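Local coordinates for lactaldehyde dehydrogenase (Methanocaldococcus jannaschii, PDB 3PQA), which catalyses the NAD-dependent oxidation of lactaldehyde to lactate in the biosynthesis of coenzyme F420, at residues E75-L80 and Q90-V95; A81-K86 and A169-I174; G85-Q90 and F268-Q273; F140-N145 and G272-S277. One frame throughout, in Å; residues are numbered along the deposited sequence.

Contact 1: residues E75-L80 and Q90-V95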
# COMPACT_ATOMS: atom_id res chain seq x y z
N GLU B 75 6.78 -3.26 -39.14
CA GLU B 75 6.57 -1.97 -39.79
C GLU B 75 6.98 -0.82 -38.89
O GLU B 75 7.66 0.11 -39.33
CB GLU B 75 5.11 -1.80 -40.23
CG GLU B 75 4.86 -0.57 -41.09
CD GLU B 75 3.39 -0.32 -41.39
OE1 GLU B 75 3.06 0.82 -41.78
OE2 GLU B 75 2.56 -1.25 -41.25
N LEU B 76 6.55 -0.86 -37.62
CA LEU B 76 6.87 0.22 -36.70
C LEU B 76 8.36 0.26 -36.40
O LEU B 76 8.95 1.34 -36.30
CB LEU B 76 6.04 0.10 -35.41
CG LEU B 76 4.53 0.28 -35.56
CD1 LEU B 76 3.86 -0.08 -34.23
CD2 LEU B 76 4.14 1.69 -36.00
N ALA B 77 8.97 -0.92 -36.27
CA ALA B 77 10.42 -1.01 -36.06
C ALA B 77 11.20 -0.39 -37.22
O ALA B 77 12.20 0.29 -36.99
CB ALA B 77 10.85 -2.46 -35.84
N LYS B 78 10.74 -0.63 -38.45
CA LYS B 78 11.39 -0.06 -39.65
C LYS B 78 11.31 1.45 -39.67
O LYS B 78 12.27 2.14 -40.03
CB LYS B 78 10.79 -0.63 -40.95
CG LYS B 78 10.90 -2.13 -41.13
CD LYS B 78 12.30 -2.57 -41.51
CE LYS B 78 12.28 -3.90 -42.24
NZ LYS B 78 13.67 -4.39 -42.38
N ILE B 79 10.15 1.98 -39.27
CA ILE B 79 9.98 3.42 -39.17
C ILE B 79 10.98 4.03 -38.18
O ILE B 79 11.57 5.06 -38.45
CB ILE B 79 8.52 3.82 -38.82
CG1 ILE B 79 7.60 3.55 -40.03
CG2 ILE B 79 8.45 5.31 -38.45
CD1 ILE B 79 6.12 3.42 -39.67
N LEU B 80 11.17 3.37 -37.03
CA LEU B 80 12.18 3.83 -36.07
C LEU B 80 13.58 3.85 -36.70
O LEU B 80 14.34 4.79 -36.50
CB LEU B 80 12.17 2.98 -34.79
CG LEU B 80 10.92 3.17 -33.92
CD1 LEU B 80 10.90 2.13 -32.79
CD2 LEU B 80 10.87 4.56 -33.35
N GLN B 90 17.42 -2.75 -32.05
CA GLN B 90 17.00 -1.88 -30.95
C GLN B 90 15.59 -1.31 -31.17
O GLN B 90 14.84 -1.11 -30.20
CB GLN B 90 18.00 -0.74 -30.77
CG GLN B 90 19.38 -1.20 -30.30
CD GLN B 90 20.37 -0.07 -30.32
OE1 GLN B 90 20.08 1.04 -29.85
NE2 GLN B 90 21.56 -0.33 -30.86
N ALA B 91 15.24 -1.07 -32.43
CA ALA B 91 13.89 -0.62 -32.77
C ALA B 91 12.84 -1.65 -32.35
O ALA B 91 11.79 -1.29 -31.82
CB ALA B 91 13.80 -0.31 -34.25
N ARG B 92 13.14 -2.93 -32.59
CA ARG B 92 12.22 -4.02 -32.25
C ARG B 92 11.96 -4.08 -30.75
O ARG B 92 10.81 -4.24 -30.31
CB ARG B 92 12.72 -5.38 -32.75
CG ARG B 92 12.78 -5.48 -34.26
CD ARG B 92 13.14 -6.87 -34.77
NE ARG B 92 13.18 -6.84 -36.23
CZ ARG B 92 14.27 -7.03 -36.97
NH1 ARG B 92 15.43 -7.32 -36.42
NH2 ARG B 92 14.18 -6.95 -38.30
N VAL B 93 13.04 -3.95 -29.98
CA VAL B 93 12.98 -3.86 -28.53
C VAL B 93 12.09 -2.69 -28.06
O VAL B 93 11.21 -2.90 -27.22
CB VAL B 93 14.39 -3.87 -27.86
CG1 VAL B 93 14.28 -3.63 -26.35
CG2 VAL B 93 15.10 -5.23 -28.13
N GLU B 94 12.28 -1.50 -28.62
CA GLU B 94 11.39 -0.38 -28.26
C GLU B 94 9.91 -0.71 -28.53
O GLU B 94 9.03 -0.44 -27.69
CB GLU B 94 11.77 0.95 -28.94
CG GLU B 94 10.87 2.11 -28.46
CD GLU B 94 11.14 3.46 -29.09
OE1 GLU B 94 12.19 3.66 -29.73
OE2 GLU B 94 10.26 4.34 -28.92
N VAL B 95 9.63 -1.28 -29.70
CA VAL B 95 8.25 -1.63 -30.06
C VAL B 95 7.66 -2.62 -29.05
O VAL B 95 6.52 -2.44 -28.59
CB VAL B 95 8.09 -2.18 -31.50
CG1 VAL B 95 6.62 -2.50 -31.75
CG2 VAL B 95 8.58 -1.18 -32.54

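Contact 2: residues A81-K86 and A169-I174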
# COMPACT_ATOMS: atom_id res chain seq x y z
N ALA B 81 13.91 2.82 -37.46
CA ALA B 81 15.21 2.72 -38.11
C ALA B 81 15.41 3.86 -39.10
O ALA B 81 16.44 4.54 -39.08
CB ALA B 81 15.37 1.38 -38.81
N ILE B 82 14.41 4.07 -39.95
CA ILE B 82 14.49 5.05 -41.03
C ILE B 82 14.40 6.50 -40.52
O ILE B 82 15.16 7.36 -40.97
CB ILE B 82 13.40 4.74 -42.12
CG1 ILE B 82 13.75 3.43 -42.84
CG2 ILE B 82 13.27 5.88 -43.12
CD1 ILE B 82 12.58 2.80 -43.59
N ASP B 83 13.50 6.75 -39.57
CA ASP B 83 13.18 8.11 -39.13
C ASP B 83 14.06 8.56 -37.96
O ASP B 83 14.56 9.68 -37.95
CB ASP B 83 11.68 8.18 -38.77
CG ASP B 83 11.18 9.59 -38.48
OD1 ASP B 83 11.84 10.58 -38.84
OD2 ASP B 83 10.08 9.70 -37.89
N ALA B 84 14.24 7.68 -36.97
CA ALA B 84 15.02 8.00 -35.78
C ALA B 84 16.48 7.55 -35.90
O ALA B 84 17.30 7.85 -35.03
CB ALA B 84 14.36 7.39 -34.52
N GLY B 85 16.80 6.82 -36.97
CA GLY B 85 18.15 6.28 -37.15
C GLY B 85 18.50 5.16 -36.18
O GLY B 85 19.67 4.91 -35.91
N LYS B 86 17.48 4.48 -35.66
CA LYS B 86 17.67 3.49 -34.60
C LYS B 86 17.94 2.12 -35.19
O LYS B 86 17.13 1.61 -35.95
CB LYS B 86 16.42 3.44 -33.71
CG LYS B 86 16.55 2.43 -32.56
CD LYS B 86 15.41 2.60 -31.55
CE LYS B 86 15.51 3.94 -30.86
NZ LYS B 86 14.85 3.97 -29.53
N ALA B 169 11.75 12.96 -35.27
CA ALA B 169 11.33 11.59 -35.58
C ALA B 169 9.84 11.38 -35.32
O ALA B 169 9.47 10.56 -34.50
CB ALA B 169 12.17 10.56 -34.78
N PRO B 170 8.98 12.12 -36.05
CA PRO B 170 7.53 12.11 -35.79
C PRO B 170 6.75 10.94 -36.40
O PRO B 170 5.61 10.71 -36.01
CB PRO B 170 7.08 13.42 -36.45
CG PRO B 170 8.00 13.59 -37.62
CD PRO B 170 9.34 12.98 -37.20
N LEU B 171 7.34 10.20 -37.34
CA LEU B 171 6.53 9.27 -38.14
C LEU B 171 5.92 8.11 -37.36
O LEU B 171 4.77 7.70 -37.61
CB LEU B 171 7.28 8.77 -39.38
CG LEU B 171 7.77 9.86 -40.36
CD1 LEU B 171 8.41 9.22 -41.58
CD2 LEU B 171 6.64 10.82 -40.77
N VAL B 172 6.66 7.60 -36.38
CA VAL B 172 6.11 6.51 -35.58
C VAL B 172 4.94 7.03 -34.74
O VAL B 172 4.01 6.27 -34.47
CB VAL B 172 7.16 5.78 -34.73
CG1 VAL B 172 7.46 6.52 -33.43
CG2 VAL B 172 6.71 4.35 -34.46
N CYS B 173 4.99 8.31 -34.35
CA CYS B 173 3.92 8.94 -33.55
C CYS B 173 2.66 9.17 -34.37
O CYS B 173 1.54 9.05 -33.85
CB CYS B 173 4.40 10.26 -32.96
SG CYS B 173 5.72 9.99 -31.77
N ILE B 174 2.85 9.47 -35.66
CA ILE B 174 1.73 9.57 -36.59
C ILE B 174 1.08 8.19 -36.74
O ILE B 174 -0.15 8.07 -36.74
CB ILE B 174 2.16 10.16 -37.97
CG1 ILE B 174 2.48 11.65 -37.81
CG2 ILE B 174 1.08 9.96 -39.02
CD1 ILE B 174 3.35 12.23 -38.95
O HOH W 1 9.44 8.05 -35.86

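Contact 3: residues G85-Q90 and F268-Q273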
# COMPACT_ATOMS: atom_id res chain seq x y z
N GLY B 85 16.80 6.82 -36.97
CA GLY B 85 18.15 6.28 -37.15
C GLY B 85 18.50 5.16 -36.18
O GLY B 85 19.67 4.91 -35.91
N LYS B 86 17.48 4.48 -35.66
CA LYS B 86 17.67 3.49 -34.60
C LYS B 86 17.94 2.12 -35.19
O LYS B 86 17.13 1.61 -35.95
CB LYS B 86 16.42 3.44 -33.71
CG LYS B 86 16.55 2.43 -32.56
CD LYS B 86 15.41 2.60 -31.55
CE LYS B 86 15.51 3.94 -30.86
NZ LYS B 86 14.85 3.97 -29.53
N PRO B 87 19.10 1.52 -34.86
CA PRO B 87 19.37 0.17 -35.36
C PRO B 87 18.16 -0.74 -35.20
O PRO B 87 17.49 -0.72 -34.14
CB PRO B 87 20.54 -0.28 -34.50
CG PRO B 87 21.30 1.00 -34.30
CD PRO B 87 20.21 2.00 -34.02
N ILE B 88 17.87 -1.50 -36.25
CA ILE B 88 16.63 -2.29 -36.34
C ILE B 88 16.42 -3.24 -35.15
O ILE B 88 15.30 -3.33 -34.64
CB ILE B 88 16.47 -3.01 -37.73
CG1 ILE B 88 15.09 -3.65 -37.87
CG2 ILE B 88 17.58 -4.04 -37.95
CD1 ILE B 88 13.94 -2.66 -38.09
N LYS B 89 17.49 -3.88 -34.68
CA LYS B 89 17.38 -4.74 -33.48
C LYS B 89 16.91 -3.97 -32.23
O LYS B 89 16.10 -4.48 -31.46
CB LYS B 89 18.70 -5.46 -33.22
CG LYS B 89 19.01 -6.56 -34.24
CD LYS B 89 20.27 -7.36 -33.88
CE LYS B 89 21.51 -6.46 -33.86
NZ LYS B 89 22.78 -7.23 -34.01
N GLN B 90 17.42 -2.75 -32.05
CA GLN B 90 17.00 -1.88 -30.95
C GLN B 90 15.59 -1.31 -31.17
O GLN B 90 14.84 -1.11 -30.20
CB GLN B 90 18.00 -0.74 -30.77
CG GLN B 90 19.38 -1.20 -30.30
CD GLN B 90 20.37 -0.07 -30.32
OE1 GLN B 90 20.08 1.04 -29.85
NE2 GLN B 90 21.56 -0.33 -30.86
N PHE B 268 26.88 2.95 -25.65
CA PHE B 268 26.73 2.98 -27.11
C PHE B 268 25.37 2.60 -27.67
O PHE B 268 25.12 2.85 -28.85
CB PHE B 268 27.88 2.23 -27.78
CG PHE B 268 29.24 2.77 -27.41
CD1 PHE B 268 29.58 4.10 -27.70
CD2 PHE B 268 30.17 1.99 -26.74
CE1 PHE B 268 30.81 4.63 -27.36
CE2 PHE B 268 31.43 2.50 -26.40
CZ PHE B 268 31.75 3.84 -26.71
N ILE B 269 24.49 2.04 -26.85
CA ILE B 269 23.09 1.89 -27.25
C ILE B 269 22.54 3.23 -27.79
O ILE B 269 22.75 4.29 -27.19
CB ILE B 269 22.22 1.36 -26.08
CG1 ILE B 269 22.40 -0.15 -25.93
CG2 ILE B 269 20.72 1.72 -26.26
CD1 ILE B 269 21.75 -0.98 -27.04
N TYR B 270 21.82 3.14 -28.91
CA TYR B 270 21.27 4.29 -29.65
C TYR B 270 22.27 5.45 -29.78
O TYR B 270 21.90 6.62 -29.68
CB TYR B 270 19.89 4.72 -29.10
CG TYR B 270 19.14 5.68 -30.02
CD1 TYR B 270 19.05 5.44 -31.40
CD2 TYR B 270 18.54 6.82 -29.52
CE1 TYR B 270 18.36 6.32 -32.24
CE2 TYR B 270 17.85 7.72 -30.36
CZ TYR B 270 17.77 7.45 -31.72
OH TYR B 270 17.10 8.34 -32.54
N ALA B 271 23.53 5.10 -30.04
CA ALA B 271 24.60 6.10 -30.26
C ALA B 271 24.73 7.09 -29.09
O ALA B 271 25.09 8.24 -29.28
CB ALA B 271 24.40 6.83 -31.60
N GLY B 272 24.39 6.64 -27.88
CA GLY B 272 24.44 7.49 -26.70
C GLY B 272 23.32 8.52 -26.57
O GLY B 272 23.39 9.40 -25.71
N GLN B 273 22.30 8.42 -27.42
CA GLN B 273 21.20 9.39 -27.40
C GLN B 273 20.08 8.93 -26.46
O GLN B 273 18.91 8.85 -26.85
CB GLN B 273 20.65 9.63 -28.81
CG GLN B 273 21.72 10.04 -29.80
CD GLN B 273 21.19 10.17 -31.21
OE1 GLN B 273 21.09 11.28 -31.75
NE2 GLN B 273 20.82 9.05 -31.82
O HOH W 2 23.65 1.92 -30.85

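Contact 4: residues F140-N145 and G272-S277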
# COMPACT_ATOMS: atom_id res chain seq x y z
N PHE B 140 12.53 12.66 -29.53
CA PHE B 140 12.85 11.98 -30.78
C PHE B 140 13.42 10.57 -30.57
O PHE B 140 13.40 9.76 -31.49
CB PHE B 140 13.85 12.83 -31.60
CG PHE B 140 15.28 12.74 -31.10
CD1 PHE B 140 16.07 11.63 -31.39
CD2 PHE B 140 15.82 13.75 -30.31
CE1 PHE B 140 17.38 11.53 -30.92
CE2 PHE B 140 17.13 13.67 -29.85
CZ PHE B 140 17.91 12.55 -30.15
N ASN B 141 13.95 10.29 -29.38
CA ASN B 141 14.86 9.14 -29.21
C ASN B 141 14.19 7.78 -28.95
O ASN B 141 14.62 6.76 -29.51
CB ASN B 141 15.97 9.44 -28.17
CG ASN B 141 15.43 9.74 -26.78
OD1 ASN B 141 14.25 10.08 -26.60
ND2 ASN B 141 16.29 9.60 -25.77
N PHE B 142 13.15 7.77 -28.13
CA PHE B 142 12.29 6.60 -27.97
C PHE B 142 10.86 7.12 -28.18
O PHE B 142 10.03 7.10 -27.26
CB PHE B 142 12.49 5.93 -26.59
CG PHE B 142 13.88 5.34 -26.41
CD1 PHE B 142 14.08 3.97 -26.50
CD2 PHE B 142 14.98 6.18 -26.19
CE1 PHE B 142 15.38 3.42 -26.36
CE2 PHE B 142 16.28 5.66 -26.07
CZ PHE B 142 16.48 4.28 -26.15
N PRO B 143 10.57 7.58 -29.41
CA PRO B 143 9.30 8.27 -29.67
C PRO B 143 8.07 7.38 -29.52
O PRO B 143 6.98 7.89 -29.27
CB PRO B 143 9.47 8.74 -31.13
CG PRO B 143 10.40 7.74 -31.74
CD PRO B 143 11.36 7.38 -30.65
N LEU B 144 8.23 6.07 -29.66
CA LEU B 144 7.08 5.19 -29.52
C LEU B 144 6.86 4.86 -28.05
O LEU B 144 5.79 5.14 -27.50
CB LEU B 144 7.21 3.93 -30.38
CG LEU B 144 6.08 2.89 -30.27
CD1 LEU B 144 4.74 3.49 -30.65
CD2 LEU B 144 6.40 1.66 -31.12
N ASN B 145 7.85 4.27 -27.39
CA ASN B 145 7.65 3.91 -25.98
C ASN B 145 7.52 5.11 -25.03
O ASN B 145 6.75 5.06 -24.07
CB ASN B 145 8.69 2.90 -25.46
CG ASN B 145 8.25 2.21 -24.16
OD1 ASN B 145 7.07 1.87 -23.98
ND2 ASN B 145 9.19 2.00 -23.25
N GLY B 272 24.39 6.64 -27.88
CA GLY B 272 24.44 7.49 -26.70
C GLY B 272 23.32 8.52 -26.57
O GLY B 272 23.39 9.40 -25.71
N GLN B 273 22.30 8.42 -27.42
CA GLN B 273 21.20 9.39 -27.40
C GLN B 273 20.08 8.93 -26.46
O GLN B 273 18.91 8.85 -26.85
CB GLN B 273 20.65 9.63 -28.81
CG GLN B 273 21.72 10.04 -29.80
CD GLN B 273 21.19 10.17 -31.21
OE1 GLN B 273 21.09 11.28 -31.75
NE2 GLN B 273 20.82 9.05 -31.82
N VAL B 274 20.46 8.60 -25.22
CA VAL B 274 19.48 8.19 -24.21
C VAL B 274 19.68 9.07 -22.98
O VAL B 274 20.83 9.38 -22.62
CB VAL B 274 19.60 6.69 -23.82
CG1 VAL B 274 18.32 6.20 -23.12
CG2 VAL B 274 19.90 5.81 -25.03
N CYS B 275 18.59 9.48 -22.33
CA CYS B 275 18.75 10.36 -21.17
C CYS B 275 19.59 9.71 -20.08
O CYS B 275 20.22 10.41 -19.29
CB CYS B 275 17.43 10.82 -20.59
SG CYS B 275 16.39 9.50 -20.11
N ILE B 276 19.59 8.37 -20.03
CA ILE B 276 20.36 7.62 -19.02
C ILE B 276 21.64 6.94 -19.56
O ILE B 276 22.25 6.10 -18.88
CB ILE B 276 19.48 6.60 -18.24
CG1 ILE B 276 18.67 5.72 -19.20
CG2 ILE B 276 18.57 7.33 -17.25
CD1 ILE B 276 17.83 4.65 -18.49
N SER B 277 22.04 7.32 -20.78
CA SER B 277 23.33 6.91 -21.36
C SER B 277 24.50 7.26 -20.45
O SER B 277 24.45 8.22 -19.67
CB SER B 277 23.56 7.61 -22.72
OG SER B 277 22.62 7.18 -23.69

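Contact 1: residues E75-L80 and Q90-V95
Ala77 and Ala91 bring helices 73-84 and 88-111 together at a point where neither side chain extends past CB. Their CA atoms lie only 4.8 Å apart. The methyl CB of Ala91 presses against the backbone of the other helix, 3.2 Å from Ala77 O. On the buried side the seam thickens with larger groups. Leu80 CB rests on Ala91 CB at 3.7 Å, and its branch methyl CD1 reaches across to Val95 CG2 and to the carboxylate of Glu94. The Leu80 and Glu94 side chains cross at about a right angle, with CD1 3.7 Å from Glu94 OE1. Val95 turns its CG2 methyl back beside its own backbone N (CG1 anti to that N, chi1 -180°), which sets CG2 3.8 Å from Ala77 N and near Leu76 CB. Short side chains at the crossing are consistent with the close approach of these consecutive helices, joined by a short turn: the segments run 125° apart in direction, and their axes approach to 8.3 Å. Leu76 and Leu80 also touch helix 171-186, and Leu76 and Val95 touch helix 55-71, which extends the core past the pair. The buried carboxylate of Glu94 is satisfied at both oxygens, OE1 by a salt bridge to Lys86 and OE2 by Leu144 N and Asn145 N. The other flank is looser. The side chain of Arg92 sets out away from helix 73-84 and gives it little more than CG beside Ala77 CB, while its extended chain carries the guanidinium to salt bridges with Glu74 and Glu310.

Contact 2: residues A81-K86 and A169-I174
Asp83 swings its carboxylate across to Leu171 because its CG is anti to the backbone N (chi1 -172°), extending the group from the last turn of helix 73-84 towards the beginning of helix 171-186. Leu171 answers with CG set beside its own N (chi1 -58°), which lays CG beside the same oxygen. Asp83 OD2 then accepts the Leu171 N-H at 2.8 Å in a bond of 158°, the donor arriving nearly in line with the C-O bond of the carboxylate. A second donor reaches the same oxygen: a water gives one hydrogen to Asp83 OD2 at 2.7 Å and the other to Ala169 O, and takes the N-H of Val172 at 2.9 Å. One carboxylate oxygen thus serves two successive backbone N-H groups, the first directly and the second through water. Pro170, between Ala169 and Leu171, has no N-H to offer; its ring crosses the aspartate at about a right angle and brings CD to 3.4 Å from OD2. Beside the polar cluster, Ala84 CB meets Ala169 CB at 3.9 Å, closing the approach with two methyl groups. Val16 of strand 14-17 touches Asp83, Pro170 and Leu171 alike, so this short strand covers the junction between two helices far apart in sequence. The arrangement is that of a carboxylate from one helix accepting an N-H at the N-terminal end of another. Placed there, the acidic group would face the positive end of the helix dipole, and with an N-H and a water donating to OD2 the ionised form of Asp83 is probably favoured in spite of burial.

Contact 3: residues G85-Q90 and F268-Q273
Lys86 NZ, poised over the ring of Tyr270, is a polar atom gripped from several directions: a salt bridge to Glu94, a hydrogen bond to Asn141 O, and cation-pi contacts with Phe142 and Tyr270. It stands 4.6 Å from the centroid of the Tyr270 ring and 9° off the ring normal. The bend at chi3 (-65°) folds the end of the lysine chain back over the ring, so that CE also makes a CH-pi contact 3.9 Å from the centroid. The opposite face carries Gln273 NE2, 3.4 Å above the plane and towards the rim, where it makes a weak bond to Tyr270 O. Pro87 CD and Gly85 C lie at the ring edge, and the Tyr270 hydroxyl is hydrogen-bonded to Ala84 O. A second junction is made by Gln90, whose OE1 accepts the Tyr270 N-H at 2.9 Å; the bond is bent to 140°, with the donor somewhat tilted from the carbonyl plane. NE2 of the same amide donates to a water at 3.1 Å, and that water in turn donates to Phe268 O at 2.7 Å. Ile269 CD1 packs against the amide, 3.7 Å from Gln90 CD. Tyr270, Ala271 and Gly272, all with positive phi, form a left-handed turn after helix 256-268. It leads into the loop of Cys275, active by similarity, whose side chain is about 10 Å from that of Tyr270. With an anion, a carbonyl and two aromatic rings around it, Lys86 is probably kept protonated even though buried, and its charge probably helps hold the 85-90 loop against this turn.

Contact 4: residues F140-N145 and G272-S277
Phe140 and Phe142 present their rings differently to the chain at Gln273 and Val274. One face of the Phe140 ring is covered by Asn141 CB, 3.7 Å above the plane and towards the rim. Gln273 OE1 approaches the same ring to 3.8 Å from CZ, with ring and amide planes 56° apart; that oxygen is also the acceptor for Ile318 N. At the edge of the Phe142 ring, in its plane, lie Asn141 OD1 and Val274 CG2, while Val274 CG1 comes to 3.6 Å from CE2. Lys86 makes a cation-pi contact with this ring. Between the two rings Asn141 donates from ND2 to Gln273 O at 2.9 Å in a nearly straight bond of 163°. The acceptor lies in the amide plane of Asn141. Having CG between backbone N and carbonyl carbon (chi1 61°) aims the amide this way, and a weak bond from Phe142 N to OD1 helps to fix it. Gln273 centres an inverse gamma turn, and Cys275, the probable nucleophile, follows in a type I turn. The Phe-Asn-Phe-Pro loop facing the cysteine loop is typical of the aldehyde dehydrogenase active site, as in relatives where the equivalent asparagine helps form the oxyanion hole, a role Asn141 probably shares.

The four contacts run from the helical layer inward to the active site. Glu94 of contact 1 joins Lys86, common to contacts 2 and 3, through a salt bridge (Glu94 OE1 to Lys86 NZ 2.7 Å), and reaches into contact 4 through a probable hydrogen bond from Leu144 N to Glu94 OE2 of 2.8 Å. Lys86 NZ itself lies 2.8 Å from Asn141 O, so the ion pair meets the 140-145 loop towards both its ends. Contacts 3 and 4 share Gly272 and Gln273, with centres about 9 Å apart. In contact 4 the side chain of Cys275 lies about 6 Å from that of Glu241, the other probable active-site residue, whereas that of Glu94 is about 12 Å from Cys275.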